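Local atomic coordinates of thiosulfate sulfurtransferase TUM1 (Saccharomyces cerevisiae, PDB entry 3UTN), a protein that accepts persulfide sulfur from NFS1 and passes it to UBA4 for 2-thiolation of the wobble uridine of tRNAs, and also has thiosulfate sulfurtransferase activity. Residues A[44-49]-A[167-172]; A[61-66]-A[76-81]; A[93-98]-A[134-139]; A[237-242]-A[285-290]; A[304-307]-A[311-314]. All blocks are in the same frame, centred on the assembly; numbering follows the deposited sequence.

Contact 1: residues A[44-49]-A[167-172]; sequences VHRIVP and SPYPKS
The aromatic ring of Y169 carries this contact, with R46 over one face and V48 beside its outer end. At CB of Y169, R46 NH1 is already 3.8 Å away. The first torsion (chi1 -54°) sets CG on the far side from the carbonyl carbon and turns the ring toward 44-49. At CD1 the approach tightens, with R46 NH1 3.2 Å from it. The guanidinium carbon CZ sits 4.1 Å from the ring centroid, a cation-pi contact offset toward the rim, with guanidinium and ring planes 38° apart. One atom on, CE1 meets R46 CD at 4.0 Å. Across the ring, CE2 touches the methyl CG1 of V48 at 3.5 Å, and the other methyl, CG2, lies 3.7 Å from the hydroxyl OH. That hydroxyl is hydrogen-bonded to N75 O. The opposite face of the ring is covered by P168 CG.

R46 is gripped from several sides: NH2 forms a salt bridge with D114 and a hydrogen bond to G109 O, while a water joins its NH1 to P170 O. The backbone of Y169 is fixed by an ST turn, Y169 N to S167 OG at 3.0 Å.

The loop between helices 148-153 and 181-184 is thus laid along the start of strand 47-51, with strand 77-78 also touching Y169 and strand 115-119 bonded to R46 and V48 through the backbone.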
# COMPACT_ATOMS: atom_id res chain seq x y z
N VAL A 44 13.73 -8.03 -22.40
CA VAL A 44 12.51 -7.64 -23.10
C VAL A 44 11.89 -6.37 -22.51
O VAL A 44 11.63 -5.41 -23.24
CB VAL A 44 11.47 -8.79 -23.11
CG1 VAL A 44 10.18 -8.37 -23.81
CG2 VAL A 44 12.04 -10.03 -23.77
N HIS A 45 11.68 -6.38 -21.20
CA HIS A 45 10.91 -5.33 -20.55
C HIS A 45 11.77 -4.29 -19.91
O HIS A 45 12.74 -4.60 -19.24
CB HIS A 45 9.99 -5.92 -19.49
CG HIS A 45 9.17 -7.09 -19.97
ND1 HIS A 45 8.26 -6.97 -20.94
CD2 HIS A 45 9.15 -8.42 -19.57
CE1 HIS A 45 7.68 -8.16 -21.16
NE2 HIS A 45 8.22 -9.05 -20.31
N ARG A 46 11.41 -3.04 -20.10
CA ARG A 46 12.05 -1.98 -19.36
C ARG A 46 11.73 -2.20 -17.88
O ARG A 46 10.61 -2.55 -17.53
CB ARG A 46 11.55 -0.64 -19.82
CG ARG A 46 12.49 0.50 -19.54
CD ARG A 46 12.03 1.73 -20.29
NE ARG A 46 10.71 2.16 -19.82
CZ ARG A 46 10.15 3.32 -20.12
NH1 ARG A 46 10.77 4.19 -20.90
NH2 ARG A 46 8.95 3.61 -19.64
N ILE A 47 12.73 -2.03 -17.03
CA ILE A 47 12.49 -2.13 -15.61
C ILE A 47 12.56 -0.74 -15.02
O ILE A 47 13.60 -0.08 -15.05
CB ILE A 47 13.44 -3.09 -14.89
CG1 ILE A 47 13.18 -4.51 -15.40
CG2 ILE A 47 13.22 -3.02 -13.39
CD1 ILE A 47 14.25 -5.48 -14.98
N VAL A 48 11.43 -0.30 -14.53
CA VAL A 48 11.31 1.03 -14.03
C VAL A 48 11.05 0.90 -12.56
O VAL A 48 9.95 0.53 -12.16
CB VAL A 48 10.18 1.80 -14.73
CG1 VAL A 48 10.06 3.20 -14.13
CG2 VAL A 48 10.43 1.87 -16.22
N PRO A 49 12.09 1.12 -11.75
CA PRO A 49 11.87 1.19 -10.34
C PRO A 49 10.99 2.38 -10.11
O PRO A 49 11.06 3.37 -10.84
CB PRO A 49 13.26 1.42 -9.77
CG PRO A 49 14.18 0.92 -10.82
CD PRO A 49 13.51 1.32 -12.09
N SER A 167 10.94 11.45 -13.34
CA SER A 167 11.11 10.37 -14.26
C SER A 167 12.19 10.76 -15.24
O SER A 167 12.20 11.88 -15.72
CB SER A 167 9.83 10.09 -15.02
OG SER A 167 10.08 9.15 -16.04
N PRO A 168 13.09 9.82 -15.55
CA PRO A 168 14.10 10.03 -16.58
C PRO A 168 13.55 9.67 -17.95
O PRO A 168 14.26 9.81 -18.95
CB PRO A 168 15.18 9.04 -16.18
CG PRO A 168 14.42 7.91 -15.58
CD PRO A 168 13.27 8.53 -14.85
N TYR A 169 12.31 9.22 -18.00
CA TYR A 169 11.74 8.70 -19.22
C TYR A 169 10.93 9.77 -19.91
O TYR A 169 10.30 10.58 -19.24
CB TYR A 169 10.87 7.48 -18.93
CG TYR A 169 11.62 6.44 -18.16
CD1 TYR A 169 12.64 5.70 -18.76
CD2 TYR A 169 11.34 6.21 -16.82
CE1 TYR A 169 13.34 4.74 -18.05
CE2 TYR A 169 12.05 5.26 -16.10
CZ TYR A 169 13.04 4.53 -16.72
OH TYR A 169 13.72 3.59 -16.00
N PRO A 170 10.94 9.78 -21.25
CA PRO A 170 10.08 10.71 -21.96
C PRO A 170 8.64 10.38 -21.64
O PRO A 170 8.32 9.22 -21.34
CB PRO A 170 10.38 10.41 -23.43
CG PRO A 170 10.88 9.00 -23.45
CD PRO A 170 11.66 8.87 -22.17
N LYS A 171 7.77 11.37 -21.70
CA LYS A 171 6.35 11.12 -21.50
C LYS A 171 5.91 9.98 -22.41
O LYS A 171 6.33 9.87 -23.56
CB LYS A 171 5.53 12.38 -21.73
CG LYS A 171 5.56 13.34 -20.55
CD LYS A 171 4.97 14.69 -20.91
CE LYS A 171 4.76 15.55 -19.67
NZ LYS A 171 6.03 15.83 -18.94
N SER A 172 5.08 9.10 -21.87
CA SER A 172 4.55 8.01 -22.64
C SER A 172 3.06 8.24 -22.78
O SER A 172 2.53 9.20 -22.21
CB SER A 172 4.79 6.69 -21.92
OG SER A 172 4.14 6.71 -20.66
O HOH W 1 9.01 6.52 -21.52
O HOH W 2 14.59 1.67 -17.16

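Contact 2: residues A[61-66]-A[76-81]; sequences LDNKVD and SIFFDI. With DMS (dimethyl sulfoxide), chain G.
N63 meets the F78 ring at its edge, and K64 comes to it obliquely. The amide of N63 stands almost upright to the ring, the planes 83° apart, and brings ND2 to 3.1 Å from F78 CZ, close to the ring plane. Its first torsion (chi1 61°) tucks CG between the backbone N and the carbonyl carbon, which turns the amide toward 76-81. ND2 is also bonded to T53 O, and a water links it to D80 OD1, itself held by A83 N.

K64 crosses F78 at about a right angle, its CG 3.5 Å from F78 CE2. K64 CD lies 3.9 Å from D80 OD2; beyond it the chain bends (chi3 75°), and NZ stays 4.6 Å from that oxygen, beyond a salt bridge. NZ instead donates to the O of a bound dimethyl sulfoxide at 3.1 Å, probably from the crystallisation liquor.

D62 is the N-cap of the helix: V65 N reaches D62 OD2 at 2.8 Å, from above the carboxylate plane. Strand 47-51, helix 63-69 and edge strand 77-78 form a beta-alpha-beta unit, and F78 packs between the start of helix 63-69 and strand 77-78, its ring meeting those of F67 and F166.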
# COMPACT_ATOMS: atom_id res chain seq x y z
N LEU A 61 9.72 15.35 6.10
CA LEU A 61 10.58 14.89 5.05
C LEU A 61 9.92 15.28 3.74
O LEU A 61 8.74 15.63 3.71
CB LEU A 61 10.81 13.39 5.15
CG LEU A 61 11.49 12.87 6.42
CD1 LEU A 61 11.65 11.37 6.33
CD2 LEU A 61 12.85 13.53 6.64
N ASP A 62 10.70 15.27 2.68
CA ASP A 62 10.18 15.66 1.40
C ASP A 62 10.44 14.49 0.50
O ASP A 62 11.58 14.24 0.12
CB ASP A 62 10.89 16.91 0.90
CG ASP A 62 10.23 17.51 -0.32
OD1 ASP A 62 10.10 18.75 -0.35
OD2 ASP A 62 9.84 16.76 -1.24
N ASN A 63 9.38 13.75 0.19
CA ASN A 63 9.51 12.55 -0.63
C ASN A 63 10.01 12.90 -2.02
O ASN A 63 10.82 12.18 -2.59
CB ASN A 63 8.19 11.78 -0.68
CG ASN A 63 7.06 12.58 -1.29
OD1 ASN A 63 7.09 13.81 -1.32
ND2 ASN A 63 6.05 11.88 -1.76
N LYS A 64 9.55 14.04 -2.53
CA LYS A 64 9.93 14.50 -3.84
C LYS A 64 11.40 14.89 -3.86
O LYS A 64 12.14 14.45 -4.73
CB LYS A 64 9.02 15.65 -4.28
CG LYS A 64 7.64 15.17 -4.74
CD LYS A 64 6.59 16.28 -4.78
CE LYS A 64 6.77 17.20 -5.98
NZ LYS A 64 5.73 18.26 -6.07
N VAL A 65 11.83 15.66 -2.87
CA VAL A 65 13.24 16.03 -2.76
C VAL A 65 14.06 14.78 -2.53
O VAL A 65 15.13 14.62 -3.11
CB VAL A 65 13.47 17.05 -1.62
CG1 VAL A 65 14.94 17.10 -1.22
CG2 VAL A 65 13.01 18.42 -2.07
N ASP A 66 13.55 13.88 -1.70
CA ASP A 66 14.25 12.64 -1.43
C ASP A 66 14.40 11.81 -2.68
O ASP A 66 15.44 11.22 -2.91
CB ASP A 66 13.57 11.85 -0.33
CG ASP A 66 13.85 12.43 1.02
OD1 ASP A 66 14.50 13.49 1.06
OD2 ASP A 66 13.44 11.83 2.02
N SER A 76 14.76 4.99 -11.73
CA SER A 76 13.54 5.15 -10.96
C SER A 76 12.69 6.27 -11.51
O SER A 76 13.20 7.26 -12.00
CB SER A 76 13.84 5.48 -9.51
OG SER A 76 14.26 4.33 -8.81
N ILE A 77 11.39 6.09 -11.42
CA ILE A 77 10.50 7.20 -11.55
C ILE A 77 10.03 7.41 -10.14
O ILE A 77 10.15 6.54 -9.27
CB ILE A 77 9.30 6.90 -12.45
CG1 ILE A 77 8.50 5.72 -11.91
CG2 ILE A 77 9.77 6.68 -13.88
CD1 ILE A 77 7.21 5.46 -12.64
N PHE A 78 9.52 8.60 -9.90
CA PHE A 78 8.91 8.87 -8.65
C PHE A 78 7.43 8.72 -8.86
O PHE A 78 6.86 9.29 -9.79
CB PHE A 78 9.25 10.27 -8.20
CG PHE A 78 8.53 10.67 -6.97
CD1 PHE A 78 8.84 10.09 -5.74
CD2 PHE A 78 7.52 11.62 -7.03
CE1 PHE A 78 8.16 10.46 -4.60
CE2 PHE A 78 6.84 12.00 -5.89
CZ PHE A 78 7.16 11.41 -4.67
N PHE A 79 6.80 7.94 -7.99
CA PHE A 79 5.37 7.78 -8.02
C PHE A 79 4.83 8.63 -6.90
O PHE A 79 5.02 8.32 -5.73
CB PHE A 79 4.99 6.33 -7.81
CG PHE A 79 3.53 6.05 -7.91
CD1 PHE A 79 2.68 6.33 -6.85
CD2 PHE A 79 3.00 5.49 -9.07
CE1 PHE A 79 1.32 6.06 -6.94
CE2 PHE A 79 1.64 5.22 -9.16
CZ PHE A 79 0.80 5.50 -8.09
N ASP A 80 4.17 9.71 -7.27
CA ASP A 80 3.64 10.62 -6.30
C ASP A 80 2.34 10.06 -5.75
O ASP A 80 1.28 10.20 -6.36
CB ASP A 80 3.43 11.99 -6.90
CG ASP A 80 3.23 13.05 -5.86
OD1 ASP A 80 2.68 12.72 -4.79
OD2 ASP A 80 3.63 14.20 -6.10
N ILE A 81 2.44 9.42 -4.60
CA ILE A 81 1.30 8.84 -3.90
C ILE A 81 0.18 9.86 -3.77
O ILE A 81 -0.99 9.53 -3.94
CB ILE A 81 1.74 8.32 -2.51
CG1 ILE A 81 2.54 7.02 -2.67
CG2 ILE A 81 0.56 8.14 -1.56
CD1 ILE A 81 1.77 5.86 -3.28
S DMS G . 5.04 18.97 -2.27
O DMS G . 5.19 19.85 -3.47
C1 DMS G . 5.16 19.90 -0.84
C2 DMS G . 3.41 18.43 -2.15
O HOH W 3 4.90 9.33 -3.31
O HOH W 4 3.79 12.97 -2.52

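Contact 3: residues A[93-98]-A[134-139]; sequences HMFPTK and LGVMGH
F95 pushes the far end of its ring into the angle between V136 and M137. F95 CZ comes to 3.2 Å from V136 CG1, a tight approach that is oblique to the ring. M137 passes alongside in the opposite direction and sets its sulfur at the rim, SD 3.4 Å from F95 CE2. Lying 82° off the ring normal, the sulfur makes a Met-aromatic contact of the edge type, in which it meets the ring hydrogens and not the pi cloud. Its distance to the F95 ring centroid is 4.7 Å. Bends at chi2 and chi3 of M137 then carry the methyl CE past the ring to K98, 3.5 Å from its CA.

Both valine and methionine stand where helix 127-136 ends. M137 is the first residue to leave helical angles, and G138, with positive phi, is the C-prime residue of a Schellman motif: H139 N bonds to L134 O at 2.9 Å and G138 N to G135 O at 2.8 Å.

On the other side, T97 is the N-cap of helix 98-107, its OG1 accepting from V100 N, while K98 NZ forms a salt bridge with D102 and a hydrogen bond to S176 O. One face of the F95 ring is covered by P96 CD, W132 meets the ring edge-to-face, and Q181 touches F95, V136 and M137 alike. F101 lies against P96 and M137. Beyond them, F95 N lies against D307 OD2 of the second rhodanese domain, a probable hydrogen bond whose very short distance leaves its geometry doubtful, and the side chain of the persulfide-forming C282 is about 12 Å from that of F95.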
# COMPACT_ATOMS: atom_id res chain seq x y z
N HIS A 93 -5.72 9.90 0.20
CA HIS A 93 -5.13 8.75 -0.49
C HIS A 93 -6.13 7.85 -1.12
O HIS A 93 -6.00 6.63 -1.05
CB HIS A 93 -4.26 7.97 0.48
CG HIS A 93 -3.20 8.80 1.13
ND1 HIS A 93 -2.28 9.47 0.41
CD2 HIS A 93 -2.93 9.06 2.46
CE1 HIS A 93 -1.47 10.13 1.24
NE2 HIS A 93 -1.86 9.88 2.50
N MET A 94 -7.13 8.46 -1.73
CA MET A 94 -8.14 7.69 -2.41
C MET A 94 -7.59 7.27 -3.74
O MET A 94 -6.89 8.03 -4.40
CB MET A 94 -9.43 8.49 -2.57
CG MET A 94 -10.14 8.70 -1.25
SD MET A 94 -10.28 7.17 -0.31
CE MET A 94 -11.47 6.28 -1.31
N PHE A 95 -7.90 6.05 -4.11
CA PHE A 95 -7.39 5.46 -5.31
C PHE A 95 -7.58 6.41 -6.48
O PHE A 95 -8.65 7.00 -6.62
CB PHE A 95 -8.08 4.15 -5.60
CG PHE A 95 -7.30 3.26 -6.49
CD1 PHE A 95 -6.25 2.53 -5.98
CD2 PHE A 95 -7.59 3.20 -7.84
CE1 PHE A 95 -5.50 1.71 -6.80
CE2 PHE A 95 -6.84 2.39 -8.67
CZ PHE A 95 -5.79 1.65 -8.15
N PRO A 96 -6.54 6.57 -7.32
CA PRO A 96 -6.70 7.52 -8.40
C PRO A 96 -7.73 7.05 -9.40
O PRO A 96 -8.00 5.85 -9.52
CB PRO A 96 -5.32 7.54 -9.06
CG PRO A 96 -4.70 6.24 -8.69
CD PRO A 96 -5.20 5.97 -7.30
N THR A 97 -8.32 8.00 -10.11
CA THR A 97 -9.13 7.69 -11.26
C THR A 97 -8.21 7.12 -12.33
O THR A 97 -7.00 7.38 -12.34
CB THR A 97 -9.81 8.94 -11.82
OG1 THR A 97 -8.81 9.86 -12.27
CG2 THR A 97 -10.67 9.62 -10.75
N LYS A 98 -8.80 6.33 -13.22
CA LYS A 98 -8.10 5.81 -14.38
C LYS A 98 -7.29 6.91 -15.07
O LYS A 98 -6.12 6.70 -15.39
CB LYS A 98 -9.12 5.22 -15.36
CG LYS A 98 -8.52 4.41 -16.49
CD LYS A 98 -9.53 4.26 -17.61
CE LYS A 98 -9.01 3.35 -18.71
NZ LYS A 98 -7.69 3.82 -19.21
N LEU A 134 -0.57 0.46 -8.97
CA LEU A 134 -0.10 0.05 -10.28
C LEU A 134 -0.76 -1.24 -10.70
O LEU A 134 -1.30 -1.34 -11.79
CB LEU A 134 1.41 -0.12 -10.27
CG LEU A 134 2.17 1.18 -10.01
CD1 LEU A 134 3.63 0.86 -9.77
CD2 LEU A 134 1.99 2.14 -11.18
N GLY A 135 -0.72 -2.22 -9.80
CA GLY A 135 -1.34 -3.52 -10.04
C GLY A 135 -2.84 -3.39 -10.23
O GLY A 135 -3.38 -3.94 -11.18
N VAL A 136 -3.50 -2.65 -9.35
CA VAL A 136 -4.95 -2.49 -9.44
C VAL A 136 -5.29 -1.85 -10.77
O VAL A 136 -6.26 -2.23 -11.41
CB VAL A 136 -5.53 -1.67 -8.28
CG1 VAL A 136 -6.99 -1.33 -8.54
CG2 VAL A 136 -5.42 -2.45 -6.99
N MET A 137 -4.47 -0.90 -11.18
CA MET A 137 -4.67 -0.22 -12.44
C MET A 137 -4.22 -1.07 -13.61
O MET A 137 -4.09 -0.58 -14.73
CB MET A 137 -3.97 1.12 -12.44
CG MET A 137 -4.69 2.17 -11.62
SD MET A 137 -6.45 2.22 -12.00
CE MET A 137 -6.45 2.76 -13.71
N GLY A 138 -3.98 -2.35 -13.35
CA GLY A 138 -3.78 -3.33 -14.39
C GLY A 138 -2.41 -3.28 -15.01
O GLY A 138 -2.20 -3.82 -16.10
N HIS A 139 -1.46 -2.64 -14.35
CA HIS A 139 -0.13 -2.66 -14.90
C HIS A 139 0.37 -4.07 -14.84
O HIS A 139 0.33 -4.70 -13.79
CB HIS A 139 0.82 -1.72 -14.20
CG HIS A 139 2.09 -1.54 -14.96
ND1 HIS A 139 2.21 -0.65 -15.94
CD2 HIS A 139 3.29 -2.22 -14.90
CE1 HIS A 139 3.44 -0.72 -16.47
NE2 HIS A 139 4.10 -1.69 -15.83

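Contact 4: residues A[237-242]-A[285-290]; sequences LPYGSL and GVSGVI
Y239 lays its ring against S287 and I290 on one side of helix 286-297. The aromatic part of the contact is a CH-pi interaction: the methyl CD1 of I290 sits over the ring face, 3.7 Å from its centroid and 28° off the normal, and is nearest to Y239 CD1 at 3.3 Å. A chi1 of 73° places the Y239 ring over the isoleucine tip.

Apolar packing adds to this. I290 CG2 meets Y239 CB at 3.6 Å, while S287 CB approaches CD2 of Y239 obliquely, at 3.4 Å.

Hydrogen bonds act within 237-242 and do not cross to the helix. P238 O accepts twice, from S241 OG at 2.6 Å and from S241 N at 2.8 Å, and L242 N bonds to Y239 O, which fixes the 3-10 turn carrying the tyrosine.

The side chain of S287 is also about 3 Å from that of C282, the persulfide-bearing cysteine of the second rhodanese domain. With no hydrogen bond across it, the contact rests on van der Waals and CH-pi packing between the 3-10 turn and the helix after the active-site loop.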
# COMPACT_ATOMS: atom_id res chain seq x y z
N LEU A 237 -4.76 -4.73 12.84
CA LEU A 237 -3.57 -5.37 12.34
C LEU A 237 -2.63 -4.24 11.96
O LEU A 237 -2.46 -3.94 10.78
CB LEU A 237 -3.90 -6.28 11.16
CG LEU A 237 -2.86 -7.35 10.81
CD1 LEU A 237 -2.49 -8.19 12.02
CD2 LEU A 237 -3.41 -8.23 9.70
N PRO A 238 -2.04 -3.58 12.97
CA PRO A 238 -1.15 -2.47 12.69
C PRO A 238 -0.10 -2.93 11.71
O PRO A 238 0.54 -3.96 11.92
CB PRO A 238 -0.55 -2.15 14.06
CG PRO A 238 -1.65 -2.53 14.99
CD PRO A 238 -2.16 -3.81 14.42
N TYR A 239 0.04 -2.20 10.61
CA TYR A 239 0.86 -2.64 9.50
C TYR A 239 2.28 -3.02 9.92
O TYR A 239 2.85 -3.96 9.38
CB TYR A 239 0.88 -1.59 8.40
CG TYR A 239 1.71 -0.38 8.72
CD1 TYR A 239 3.07 -0.35 8.43
CD2 TYR A 239 1.14 0.75 9.31
CE1 TYR A 239 3.84 0.76 8.72
CE2 TYR A 239 1.90 1.86 9.60
CZ TYR A 239 3.25 1.86 9.30
OH TYR A 239 4.02 2.96 9.58
N GLY A 240 2.81 -2.28 10.89
CA GLY A 240 4.16 -2.50 11.40
C GLY A 240 4.33 -3.91 11.95
O GLY A 240 5.43 -4.45 11.92
N SER A 241 3.24 -4.49 12.42
CA SER A 241 3.26 -5.85 12.94
C SER A 241 3.56 -6.86 11.84
O SER A 241 3.96 -7.98 12.11
CB SER A 241 1.93 -6.20 13.59
OG SER A 241 0.91 -6.40 12.62
N LEU A 242 3.37 -6.45 10.59
CA LEU A 242 3.54 -7.37 9.48
C LEU A 242 4.83 -7.10 8.72
O LEU A 242 5.13 -7.75 7.73
CB LEU A 242 2.32 -7.31 8.56
CG LEU A 242 1.03 -7.76 9.25
CD1 LEU A 242 -0.11 -7.79 8.25
CD2 LEU A 242 1.19 -9.14 9.87
N GLY A 285 -5.96 4.33 3.78
CA GLY A 285 -5.85 3.34 2.72
C GLY A 285 -4.43 3.04 2.29
O GLY A 285 -4.21 2.11 1.51
N VAL A 286 -3.46 3.83 2.77
CA VAL A 286 -2.06 3.59 2.40
C VAL A 286 -1.46 2.43 3.18
O VAL A 286 -0.99 1.46 2.59
CB VAL A 286 -1.18 4.86 2.48
CG1 VAL A 286 -1.57 5.85 1.40
CG2 VAL A 286 -1.24 5.51 3.86
N SER A 287 -1.50 2.51 4.51
CA SER A 287 -0.94 1.45 5.33
C SER A 287 -1.81 0.20 5.27
O SER A 287 -1.34 -0.90 5.55
CB SER A 287 -0.76 1.92 6.77
OG SER A 287 -2.00 2.05 7.41
N GLY A 288 -3.08 0.38 4.91
CA GLY A 288 -3.97 -0.75 4.69
C GLY A 288 -3.40 -1.67 3.63
O GLY A 288 -3.54 -2.88 3.72
N VAL A 289 -2.76 -1.10 2.62
CA VAL A 289 -2.18 -1.91 1.57
C VAL A 289 -0.94 -2.63 2.08
O VAL A 289 -0.61 -3.70 1.60
CB VAL A 289 -1.84 -1.10 0.32
CG1 VAL A 289 -1.23 -2.01 -0.73
CG2 VAL A 289 -3.09 -0.43 -0.23
N ILE A 290 -0.27 -2.02 3.05
CA ILE A 290 0.88 -2.67 3.65
C ILE A 290 0.43 -4.01 4.20
O ILE A 290 1.04 -5.04 3.88
CB ILE A 290 1.49 -1.83 4.78
CG1 ILE A 290 1.93 -0.47 4.24
CG2 ILE A 290 2.66 -2.59 5.41
CD1 ILE A 290 2.34 0.50 5.33

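Contact 5: residues A[304-307]-A[311-314]; sequences RLYD and TEWV
The Y306 ring is met at its edges by both E312 and W313. E312 OE1 lies near the ring plane beside the hydroxyl, 2.9 Å from Y306 CE1, and the CB of W313 sits in plane at the other side, 3.9 Å from CE2. The indole is in turn approached at its own edge by the Y306 hydroxyl, OH being 3.8 Å from W313 CE3; the two side chains cross at about a right angle. The W313 and W310 rings meet with planes about 20° apart.

The Y306 ring swings opposite its own N (chi1 170°), carrying OH to the helix. The one hydrogen bond across the segments runs from Y306 OH to E312 OE1 at 2.7 Å, meeting the carboxylate on its anti side, 25° out of its plane. E312 runs out extended from the helix to receive it, and its other oxygen, OE2, forms a salt bridge with K316, giving both oxygens of this buried acid a partner.

Strand 303-306 and helix 309-317 follow each other in the second rhodanese domain, and the bond ties Y306 of that inner strand back to the helix after a short connection. Helix 188-196 packs Y188 and M191 on Y306. W313 NE1 is hydrogen-bonded to W321 O. D307 forms a salt bridge with R129 of the first rhodanese domain, and the C282 side chain lies about 8 Å from that of Y306.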
# COMPACT_ATOMS: atom_id res chain seq x y z
N ARG A 304 -9.08 -7.28 0.06
CA ARG A 304 -9.37 -6.03 -0.57
C ARG A 304 -9.00 -4.93 0.37
O ARG A 304 -8.87 -5.14 1.58
CB ARG A 304 -10.83 -5.95 -0.95
CG ARG A 304 -11.19 -6.85 -2.12
CD ARG A 304 -12.65 -6.68 -2.46
NE ARG A 304 -13.47 -6.97 -1.29
CZ ARG A 304 -14.69 -6.47 -1.10
NH1 ARG A 304 -15.22 -5.64 -1.99
NH2 ARG A 304 -15.35 -6.78 0.00
N LEU A 305 -8.79 -3.76 -0.19
CA LEU A 305 -8.51 -2.61 0.60
C LEU A 305 -9.76 -1.79 0.66
O LEU A 305 -10.32 -1.41 -0.37
CB LEU A 305 -7.39 -1.79 -0.01
CG LEU A 305 -7.11 -0.53 0.80
CD1 LEU A 305 -6.18 -0.85 1.95
CD2 LEU A 305 -6.52 0.53 -0.10
N TYR A 306 -10.21 -1.51 1.87
CA TYR A 306 -11.19 -0.49 2.07
C TYR A 306 -10.41 0.81 1.93
O TYR A 306 -9.79 1.28 2.86
CB TYR A 306 -11.85 -0.60 3.44
CG TYR A 306 -12.71 0.60 3.76
CD1 TYR A 306 -13.37 1.29 2.74
CD2 TYR A 306 -12.86 1.03 5.06
CE1 TYR A 306 -14.16 2.38 3.02
CE2 TYR A 306 -13.66 2.13 5.35
CZ TYR A 306 -14.30 2.79 4.32
OH TYR A 306 -15.08 3.88 4.59
N ASP A 307 -10.44 1.35 0.72
CA ASP A 307 -9.60 2.48 0.40
C ASP A 307 -9.99 3.69 1.22
O ASP A 307 -9.14 4.33 1.83
CB ASP A 307 -9.66 2.77 -1.09
CG ASP A 307 -8.65 3.79 -1.52
OD1 ASP A 307 -7.62 3.95 -0.83
OD2 ASP A 307 -8.89 4.44 -2.55
N THR A 311 -10.79 7.16 7.77
CA THR A 311 -11.13 8.56 7.53
C THR A 311 -12.48 8.68 6.84
O THR A 311 -13.38 9.35 7.35
CB THR A 311 -10.06 9.26 6.69
OG1 THR A 311 -8.82 9.20 7.40
CG2 THR A 311 -10.46 10.70 6.45
N GLU A 312 -12.61 8.03 5.70
CA GLU A 312 -13.87 8.05 5.00
C GLU A 312 -14.94 7.42 5.86
O GLU A 312 -16.06 7.92 5.92
CB GLU A 312 -13.78 7.30 3.68
CG GLU A 312 -15.06 7.39 2.89
CD GLU A 312 -15.19 6.27 1.89
OE1 GLU A 312 -14.89 5.11 2.24
OE2 GLU A 312 -15.62 6.56 0.76
N TRP A 313 -14.58 6.33 6.52
CA TRP A 313 -15.52 5.64 7.38
C TRP A 313 -16.16 6.59 8.35
O TRP A 313 -17.38 6.68 8.41
CB TRP A 313 -14.86 4.52 8.16
CG TRP A 313 -15.89 3.86 9.01
CD1 TRP A 313 -16.12 4.03 10.36
CD2 TRP A 313 -16.92 2.93 8.55
NE1 TRP A 313 -17.17 3.26 10.77
CE2 TRP A 313 -17.70 2.58 9.73
CE3 TRP A 313 -17.25 2.36 7.33
CZ2 TRP A 313 -18.76 1.70 9.67
CZ3 TRP A 313 -18.32 1.48 7.28
CH2 TRP A 313 -19.06 1.16 8.42
N VAL A 314 -15.33 7.28 9.12
CA VAL A 314 -15.79 8.23 10.11
C VAL A 314 -16.60 9.34 9.47
O VAL A 314 -17.72 9.62 9.90
CB VAL A 314 -14.62 8.83 10.89
CG1 VAL A 314 -15.06 10.05 11.68
CG2 VAL A 314 -14.07 7.78 11.82

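From the N terminus, contact 1 opens first, at strand 47-51, and closes only at 167-172, so it encloses most of the first rhodanese domain. Within that span contact 2 closes a short loop from helix 63-69 to strand 77-78, and contact 3 then joins 93-98 to the end of helix 127-136; these two follow in series without crossing. Contacts 1 and 2 meet where P49 O probably accepts from I77 N between neighbouring strands. In the second domain contact 4 closes a loop of 42 residues and contact 5 the shortest of all, one after the other. Contact 3 abuts the second domain: H93 packs on V286 of contact 4, and F95 lies against D307 of contact 5.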